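2-CYS peroxiredoxin (Plasmodium yoelii, PDB 2H01) probably reduces hydrogen peroxide and organic hydroperoxides to water and alcohols, as a thiol-dependent thioredoxin peroxidase of the peroxiredoxin family. Local coordinates at residues 122-127 with 140-145; 59-64 with 148-153. One frame throughout, in Å; residues are numbered along the deposited sequence.

Contact 1. Residues 122-127 with 140-145; sequences RAFVLI and NLALGR
In the thioredoxin-like fold of this peroxiredoxin, the loop that leads from strand 133-138 into helix 147-163 packs against residues 122-124 of strand 119-127, and Phe124 and Ala142 carry the meeting. The chains come nearest at Ala123 and Ala142, whose CA atoms are 5.4 Å apart, yet the CB of Ala123 points away from the loop while that of Phe124 points toward it, in the alternation of a strand. The ring of Phe124 reaches the loop with CD2, CE2 and CZ. CE2 lies 3.4 Å from Ala142 CA and equally close to Leu143 N, which sits at the ring edge near its plane. Leu141 O is also at the edge, in the plane of the ring and 3.8 Å from CE2, while Phe124 CZ comes within 3.5 Å of Leu143 O. A first torsion of -65° carries the ring there, with CG beside the backbone N and anti to the carbonyl carbon. Phenylalanine suits this buried place because its flat, apolar ring fills the angle between strand and loop and also touches Ile150 of helix 147-163. Ala142 suits its own because a lone methyl fits against the backbone of Arg122, its CB 3.7 Å from Arg122 O. The partly exposed Arg122 runs past the loop, extended from CG to NE, with CD 3.8 Å from Ala142 O. Its side chain is about 8 Å from that of Cys47, the predicted peroxidatic cysteine, and its NE forms a long, weak ion pair with Glu50. No hydrogen bond joins the two segments; Leu141 O instead bonds to Ser146 OG. Between these segments the contact is therefore mainly van der Waals packing, to which Leu141 O, at the positively polarised ring edge, may add a mild attraction.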
ATOM      1  N   ARG A 122      -1.274  11.016  -1.252  1.00 25.05           N
ATOM      2  CA  ARG A 122      -2.062   9.784  -1.251  1.00 25.00           C
ATOM      3  C   ARG A 122      -1.779   8.964  -2.520  1.00 24.92           C
ATOM      4  O   ARG A 122      -1.833   9.495  -3.627  1.00 23.31           O
ATOM      5  CB  ARG A 122      -3.550  10.121  -1.169  1.00 24.73           C
ATOM      6  CG  ARG A 122      -4.022  10.580   0.216  1.00 25.99           C
ATOM      7  CD  ARG A 122      -5.487  10.974   0.180  1.00 27.62           C
ATOM      8  NE  ARG A 122      -6.028  11.252   1.510  1.00 31.32           N
ATOM      9  CZ  ARG A 122      -5.726  12.323   2.245  1.00 33.07           C
ATOM     10  NH1 ARG A 122      -4.882  13.238   1.786  1.00 34.47           N
ATOM     11  NH2 ARG A 122      -6.263  12.475   3.449  1.00 32.25           N
ATOM     12  N   ALA A 123      -1.472   7.677  -2.353  1.00 23.53           N
ATOM     13  CA  ALA A 123      -1.185   6.817  -3.498  1.00 23.30           C
ATOM     14  C   ALA A 123      -1.337   5.320  -3.205  1.00 22.80           C
ATOM     15  O   ALA A 123      -1.032   4.862  -2.095  1.00 23.92           O
ATOM     16  CB  ALA A 123       0.231   7.097  -4.004  1.00 23.05           C
ATOM     17  N   PHE A 124      -1.820   4.567  -4.197  1.00 21.24           N
ATOM     18  CA  PHE A 124      -1.958   3.116  -4.054  1.00 21.28           C
ATOM     19  C   PHE A 124      -0.999   2.504  -5.066  1.00 21.26           C
ATOM     20  O   PHE A 124      -1.082   2.787  -6.260  1.00 24.68           O
ATOM     21  CB  PHE A 124      -3.388   2.628  -4.348  1.00 21.58           C
ATOM     22  CG  PHE A 124      -4.425   3.118  -3.365  1.00 21.87           C
ATOM     23  CD1 PHE A 124      -4.281   2.890  -1.999  1.00 22.65           C
ATOM     24  CD2 PHE A 124      -5.537   3.835  -3.809  1.00 20.77           C
ATOM     25  CE1 PHE A 124      -5.235   3.377  -1.083  1.00 22.30           C
ATOM     26  CE2 PHE A 124      -6.489   4.324  -2.905  1.00 19.73           C
ATOM     27  CZ  PHE A 124      -6.337   4.096  -1.543  1.00 19.93           C
ATOM     28  N   VAL A 125      -0.078   1.679  -4.587  1.00 19.95           N
ATOM     29  CA  VAL A 125       0.908   1.049  -5.455  1.00 19.11           C
ATOM     30  C   VAL A 125       0.849  -0.465  -5.324  1.00 19.48           C
ATOM     31  O   VAL A 125       1.123  -1.019  -4.259  1.00 19.42           O
ATOM     32  CB  VAL A 125       2.324   1.529  -5.097  1.00 19.83           C
ATOM     33  CG1 VAL A 125       3.334   1.016  -6.124  1.00 19.78           C
ATOM     34  CG2 VAL A 125       2.342   3.055  -5.037  1.00 19.25           C
ATOM     35  N   LEU A 126       0.487  -1.134  -6.410  1.00 19.38           N
ATOM     36  CA  LEU A 126       0.383  -2.588  -6.394  1.00 18.54           C
ATOM     37  C   LEU A 126       1.648  -3.197  -6.989  1.00 17.35           C
ATOM     38  O   LEU A 126       2.054  -2.850  -8.099  1.00 17.03           O
ATOM     39  CB  LEU A 126      -0.861  -3.035  -7.176  1.00 17.96           C
ATOM     40  CG  LEU A 126      -1.029  -4.528  -7.465  1.00 18.61           C
ATOM     41  CD1 LEU A 126      -1.093  -5.325  -6.167  1.00 17.21           C
ATOM     42  CD2 LEU A 126      -2.278  -4.736  -8.308  1.00 17.92           C
ATOM     43  N   ILE A 127       2.222  -4.047  -6.334  1.00 20.00           N
ATOM     44  CA  ILE A 127       3.479  -4.711  -6.653  1.00 20.00           C
ATOM     45  C   ILE A 127       3.303  -6.225  -6.719  1.00 20.00           C
ATOM     46  O   ILE A 127       2.634  -6.810  -5.837  1.00 18.20           O
ATOM     47  CB  ILE A 127       4.559  -4.349  -5.615  1.00 20.00           C
ATOM     48  CG1 ILE A 127       4.594  -2.837  -5.387  1.00 20.00           C
ATOM     49  CG2 ILE A 127       5.920  -4.857  -6.065  1.00 20.00           C
ATOM     50  CD1 ILE A 127       5.403  -2.420  -4.179  1.00 20.00           C
ATOM     51  N   ASN A 140      -7.769  11.660  -7.381  1.00 19.38           N
ATOM     52  CA  ASN A 140      -9.135  11.217  -7.174  1.00 19.56           C
ATOM     53  C   ASN A 140      -9.394   9.724  -7.288  1.00 19.97           C
ATOM     54  O   ASN A 140     -10.515   9.272  -7.079  1.00 20.09           O
ATOM     55  CB  ASN A 140     -10.081  12.035  -8.055  1.00 19.33           C
ATOM     56  CG  ASN A 140     -10.379  13.409  -7.447  1.00 20.18           C
ATOM     57  OD1 ASN A 140     -10.647  14.384  -8.154  1.00 22.00           O
ATOM     58  ND2 ASN A 140     -10.328  13.480  -6.114  1.00 18.40           N
ATOM     59  N   LEU A 141      -8.358   8.955  -7.605  1.00 18.75           N
ATOM     60  CA  LEU A 141      -8.494   7.509  -7.668  1.00 19.38           C
ATOM     61  C   LEU A 141      -7.816   6.918  -6.428  1.00 20.65           C
ATOM     62  O   LEU A 141      -7.891   5.713  -6.182  1.00 21.35           O
ATOM     63  CB  LEU A 141      -7.866   6.943  -8.949  1.00 18.42           C
ATOM     64  CG  LEU A 141      -8.750   6.981 -10.209  1.00 17.87           C
ATOM     65  CD1 LEU A 141      -8.009   6.318 -11.383  1.00 15.54           C
ATOM     66  CD2 LEU A 141     -10.073   6.255  -9.938  1.00 18.20           C
ATOM     67  N   ALA A 142      -7.158   7.776  -5.646  1.00 20.43           N
ATOM     68  CA  ALA A 142      -6.483   7.339  -4.427  1.00 20.73           C
ATOM     69  C   ALA A 142      -7.324   7.683  -3.204  1.00 21.87           C
ATOM     70  O   ALA A 142      -6.913   8.481  -2.360  1.00 20.53           O
ATOM     71  CB  ALA A 142      -5.111   7.997  -4.312  1.00 19.90           C
ATOM     72  N   LEU A 143      -8.498   7.067  -3.108  1.00 22.76           N
ATOM     73  CA  LEU A 143      -9.404   7.318  -1.993  1.00 24.43           C
ATOM     74  C   LEU A 143      -9.832   6.027  -1.300  1.00 25.16           C
ATOM     75  O   LEU A 143      -9.760   4.947  -1.886  1.00 24.15           O
ATOM     76  CB  LEU A 143     -10.645   8.056  -2.502  1.00 24.95           C
ATOM     77  CG  LEU A 143     -10.406   9.405  -3.190  1.00 26.61           C
ATOM     78  CD1 LEU A 143     -11.733   9.962  -3.715  1.00 25.85           C
ATOM     79  CD2 LEU A 143      -9.773  10.383  -2.197  1.00 25.36           C
ATOM     80  N   GLY A 144     -10.280   6.139  -0.054  1.00 26.09           N
ATOM     81  CA  GLY A 144     -10.730   4.964   0.663  1.00 27.36           C
ATOM     82  C   GLY A 144     -11.842   4.284  -0.117  1.00 28.61           C
ATOM     83  O   GLY A 144     -12.006   3.063  -0.072  1.00 30.08           O
ATOM     84  N   ARG A 145     -12.590   5.085  -0.855  1.00 28.85           N
ATOM     85  CA  ARG A 145     -13.671   4.664  -1.731  1.00 28.73           C
ATOM     86  C   ARG A 145     -13.182   3.790  -2.889  1.00 28.89           C
ATOM     87  O   ARG A 145     -13.957   3.216  -3.637  1.00 29.79           O
ATOM     88  CB  ARG A 145     -14.279   5.918  -2.330  1.00 29.11           C
ATOM     89  CG  ARG A 145     -15.729   6.023  -2.204  1.00 32.07           C
ATOM     90  CD  ARG A 145     -16.349   6.724  -3.348  1.00 31.90           C
ATOM     91  NE  ARG A 145     -17.365   7.642  -2.895  1.00 31.96           N
ATOM     92  CZ  ARG A 145     -18.622   7.326  -2.750  1.00 31.72           C
ATOM     93  NH1 ARG A 145     -19.040   6.107  -3.025  1.00 31.46           N
ATOM     94  NH2 ARG A 145     -19.465   8.244  -2.333  1.00 33.61           N
TER

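Contact 2. Residues 59-64 with 148-153; sequences DSFKER and DEILRL
Leu151 projects from helix 148-153 toward helix 59-63 and lays one methyl on the ring of Phe61. Its CD2 stands 3.8 Å from the ring centroid and 17° off the normal, a CH-pi contact over the face with the methyl offset toward the rim. The two side chains cross at about a right angle. Ile150 meets the same ring differently: its CG2 lies in the ring plane, at the edge, 4.0 Å from Phe61 CE2. The other branch of Leu151, CD1, rests 3.9 Å from Ser60 CB, the short serine side chain letting the leucine branch come close. Arg64, extended from CG to NE, passes across Leu151, with Arg64 CD 4.2 Å from Leu151 CD2. Its NH1 donates to Ser60 O at 2.8 Å, with the acceptor nearly in the guanidinium plane, while NE makes a salt bridge with Asp155, one turn beyond Leu151; together they fix how the guanidinium is turned. The two helical segments run almost parallel, at 5°, and their axes come no closer than 11.1 Å, a wide spacing spanned by these long side chains. Against the central sheet, Phe61 packs on Val66 and Leu68 of strand 66-72 and Ile150 on Leu137 of strand 133-138.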
ATOM      1  N   ASP A  59      -9.534  -9.132   4.935  1.00 28.58           N
ATOM      2  CA  ASP A  59      -9.757 -10.505   4.497  1.00 29.42           C
ATOM      3  C   ASP A  59      -9.771 -10.676   2.981  1.00 28.07           C
ATOM      4  O   ASP A  59      -9.248 -11.665   2.471  1.00 28.55           O
ATOM      5  CB  ASP A  59     -11.047 -11.061   5.102  1.00 33.27           C
ATOM      6  CG  ASP A  59     -10.893 -11.401   6.576  1.00 36.32           C
ATOM      7  OD1 ASP A  59      -9.813 -11.921   6.947  1.00 36.31           O
ATOM      8  OD2 ASP A  59     -11.847 -11.163   7.353  1.00 37.23           O
ATOM      9  N   SER A  60     -10.368  -9.728   2.264  1.00 26.41           N
ATOM     10  CA  SER A  60     -10.395  -9.791   0.802  1.00 24.34           C
ATOM     11  C   SER A  60      -8.964  -9.812   0.255  1.00 23.85           C
ATOM     12  O   SER A  60      -8.681 -10.484  -0.742  1.00 23.61           O
ATOM     13  CB  SER A  60     -11.145  -8.588   0.217  1.00 24.87           C
ATOM     14  OG  SER A  60     -12.543  -8.712   0.388  1.00 25.07           O
ATOM     15  N   PHE A  61      -8.067  -9.064   0.903  1.00 22.77           N
ATOM     16  CA  PHE A  61      -6.658  -9.016   0.486  1.00 21.13           C
ATOM     17  C   PHE A  61      -5.913 -10.301   0.822  1.00 20.91           C
ATOM     18  O   PHE A  61      -5.148 -10.809   0.004  1.00 20.65           O
ATOM     19  CB  PHE A  61      -5.934  -7.826   1.123  1.00 19.87           C
ATOM     20  CG  PHE A  61      -6.316  -6.509   0.529  1.00 19.34           C
ATOM     21  CD1 PHE A  61      -7.237  -5.687   1.159  1.00 19.76           C
ATOM     22  CD2 PHE A  61      -5.821  -6.129  -0.713  1.00 19.23           C
ATOM     23  CE1 PHE A  61      -7.668  -4.509   0.557  1.00 19.39           C
ATOM     24  CE2 PHE A  61      -6.247  -4.952  -1.325  1.00 19.15           C
ATOM     25  CZ  PHE A  61      -7.174  -4.141  -0.690  1.00 17.47           C
ATOM     26  N   LYS A  62      -6.138 -10.838   2.014  1.00 20.52           N
ATOM     27  CA  LYS A  62      -5.471 -12.076   2.392  1.00 22.91           C
ATOM     28  C   LYS A  62      -5.889 -13.212   1.453  1.00 22.92           C
ATOM     29  O   LYS A  62      -5.064 -14.025   1.047  1.00 22.03           O
ATOM     30  CB  LYS A  62      -5.808 -12.461   3.845  1.00 23.69           C
ATOM     31  CG  LYS A  62      -5.141 -11.587   4.890  1.00 26.18           C
ATOM     32  CD  LYS A  62      -5.458 -12.035   6.320  1.00 28.19           C
ATOM     33  CE  LYS A  62      -4.787 -11.104   7.339  1.00 29.54           C
ATOM     34  NZ  LYS A  62      -5.114 -11.459   8.747  1.00 30.56           N
ATOM     35  N   GLU A  63      -7.176 -13.256   1.118  1.00 23.58           N
ATOM     36  CA  GLU A  63      -7.714 -14.292   0.236  1.00 23.25           C
ATOM     37  C   GLU A  63      -7.033 -14.275  -1.121  1.00 22.82           C
ATOM     38  O   GLU A  63      -6.936 -15.309  -1.788  1.00 21.75           O
ATOM     39  CB  GLU A  63      -9.229 -14.105   0.054  1.00 22.51           C
ATOM     40  CG  GLU A  63     -10.035 -14.382   1.313  1.00 23.66           C
ATOM     41  CD  GLU A  63     -11.453 -13.831   1.265  1.00 24.51           C
ATOM     42  OE1 GLU A  63     -11.795 -13.111   0.298  1.00 25.60           O
ATOM     43  OE2 GLU A  63     -12.222 -14.107   2.213  1.00 23.11           O
ATOM     44  N   ARG A  64      -6.559 -13.101  -1.529  1.00 22.28           N
ATOM     45  CA  ARG A  64      -5.900 -12.961  -2.825  1.00 21.91           C
ATOM     46  C   ARG A  64      -4.400 -12.920  -2.652  1.00 22.17           C
ATOM     47  O   ARG A  64      -3.660 -12.556  -3.572  1.00 21.39           O
ATOM     48  CB  ARG A  64      -6.407 -11.697  -3.537  1.00 22.26           C
ATOM     49  CG  ARG A  64      -7.925 -11.712  -3.737  1.00 23.64           C
ATOM     50  CD  ARG A  64      -8.452 -10.428  -4.359  1.00 26.33           C
ATOM     51  NE  ARG A  64      -9.842 -10.592  -4.800  1.00 29.49           N
ATOM     52  CZ  ARG A  64     -10.902 -10.664  -3.991  1.00 31.07           C
ATOM     53  NH1 ARG A  64     -10.761 -10.580  -2.676  1.00 31.94           N
ATOM     54  NH2 ARG A  64     -12.112 -10.834  -4.507  1.00 32.25           N
ATOM     55  N   ASP A 148     -12.619  -1.158  -3.832  1.00 29.17           N
ATOM     56  CA  ASP A 148     -13.183  -2.154  -4.681  1.00 30.98           C
ATOM     57  C   ASP A 148     -12.574  -2.185  -6.080  1.00 31.47           C
ATOM     58  O   ASP A 148     -12.386  -3.261  -6.630  1.00 31.93           O
ATOM     59  CB  ASP A 148     -14.701  -2.089  -4.677  1.00 34.94           C
ATOM     60  CG  ASP A 148     -15.303  -2.636  -3.392  1.00 39.63           C
ATOM     61  OD1 ASP A 148     -16.035  -1.896  -2.713  1.00 42.39           O
ATOM     62  OD2 ASP A 148     -15.104  -3.795  -2.974  1.00 40.91           O
ATOM     63  N   GLU A 149     -12.241  -1.023  -6.638  1.00 30.08           N
ATOM     64  CA  GLU A 149     -11.381  -0.956  -7.819  1.00 28.43           C
ATOM     65  C   GLU A 149     -10.031  -1.639  -7.635  1.00 26.56           C
ATOM     66  O   GLU A 149      -9.562  -2.335  -8.523  1.00 24.70           O
ATOM     67  CB  GLU A 149     -11.156   0.477  -8.289  1.00 29.70           C
ATOM     68  CG  GLU A 149     -12.404   1.306  -8.427  1.00 32.61           C
ATOM     69  CD  GLU A 149     -13.453   0.651  -9.292  1.00 34.79           C
ATOM     70  OE1 GLU A 149     -14.650   0.829  -8.991  1.00 36.18           O
ATOM     71  OE2 GLU A 149     -13.083  -0.028 -10.262  1.00 35.70           O
ATOM     72  N   ILE A 150      -9.418  -1.416  -6.479  1.00 20.00           N
ATOM     73  CA  ILE A 150      -8.140  -2.010  -6.167  1.00 20.00           C
ATOM     74  C   ILE A 150      -8.183  -3.540  -6.228  1.00 20.00           C
ATOM     75  O   ILE A 150      -7.387  -4.153  -6.907  1.00 23.63           O
ATOM     76  CB  ILE A 150      -7.635  -1.530  -4.822  1.00 20.00           C
ATOM     77  CG1 ILE A 150      -7.153  -0.096  -4.927  1.00 20.00           C
ATOM     78  CG2 ILE A 150      -6.500  -2.391  -4.330  1.00 20.00           C
ATOM     79  CD1 ILE A 150      -6.974   0.579  -3.602  1.00 20.00           C
ATOM     80  N   LEU A 151      -9.141  -4.124  -5.523  1.00 22.14           N
ATOM     81  CA  LEU A 151      -9.363  -5.570  -5.518  1.00 20.98           C
ATOM     82  C   LEU A 151      -9.660  -6.116  -6.906  1.00 21.53           C
ATOM     83  O   LEU A 151      -9.331  -7.256  -7.222  1.00 22.14           O
ATOM     84  CB  LEU A 151     -10.508  -5.905  -4.574  1.00 17.74           C
ATOM     85  CG  LEU A 151     -10.153  -5.611  -3.127  1.00 15.88           C
ATOM     86  CD1 LEU A 151     -11.413  -5.549  -2.257  1.00 16.01           C
ATOM     87  CD2 LEU A 151      -9.183  -6.698  -2.659  1.00 14.29           C
ATOM     88  N   ARG A 152     -10.277  -5.276  -7.721  1.00 21.92           N
ATOM     89  CA  ARG A 152     -10.637  -5.573  -9.098  1.00 23.03           C
ATOM     90  C   ARG A 152      -9.380  -5.632  -9.977  1.00 22.28           C
ATOM     91  O   ARG A 152      -9.289  -6.459 -10.883  1.00 22.68           O
ATOM     92  CB  ARG A 152     -11.558  -4.463  -9.591  1.00 25.40           C
ATOM     93  CG  ARG A 152     -12.426  -4.776 -10.774  1.00 27.47           C
ATOM     94  CD  ARG A 152     -13.751  -4.077 -10.511  1.00 33.19           C
ATOM     95  NE  ARG A 152     -14.276  -4.552  -9.233  1.00 39.17           N
ATOM     96  CZ  ARG A 152     -14.952  -3.813  -8.357  1.00 42.33           C
ATOM     97  NH1 ARG A 152     -15.212  -2.530  -8.610  1.00 40.32           N
ATOM     98  NH2 ARG A 152     -15.334  -4.354  -7.200  1.00 42.99           N
ATOM     99  N   LEU A 153      -8.432  -4.732  -9.725  1.00 21.22           N
ATOM    100  CA  LEU A 153      -7.182  -4.691 -10.492  1.00 21.78           C
ATOM    101  C   LEU A 153      -6.353  -5.915 -10.123  1.00 22.43           C
ATOM    102  O   LEU A 153      -5.744  -6.556 -10.981  1.00 21.14           O
ATOM    103  CB  LEU A 153      -6.394  -3.409 -10.183  1.00 19.74           C
ATOM    104  CG  LEU A 153      -7.079  -2.148 -10.718  1.00 19.04           C
ATOM    105  CD1 LEU A 153      -6.326  -0.900 -10.277  1.00 18.70           C
ATOM    106  CD2 LEU A 153      -7.168  -2.239 -12.254  1.00 18.48           C
TER

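How the contacts relate
The two contacts lie about 13 Å apart, centre to centre, and are nested along the chain: helix 58-63 comes first, then strand 119-127, the loop at 140-145 and finally helix 147-163, so contact 1 falls inside the loop closed by contact 2. They meet directly where Phe124 CD2 packs 3.6 Å from Ile150 CD1. Residues 140-145 lead into the very helix that contact 2 pairs with helix 58-63, and strand 119-127 belongs to the mixed sheet on which both helices pack. One apolar layer thus joins sheet, loop and helix pair, linking the strand whose Arg122 lies near the predicted active-site cysteine to helix packing farther away.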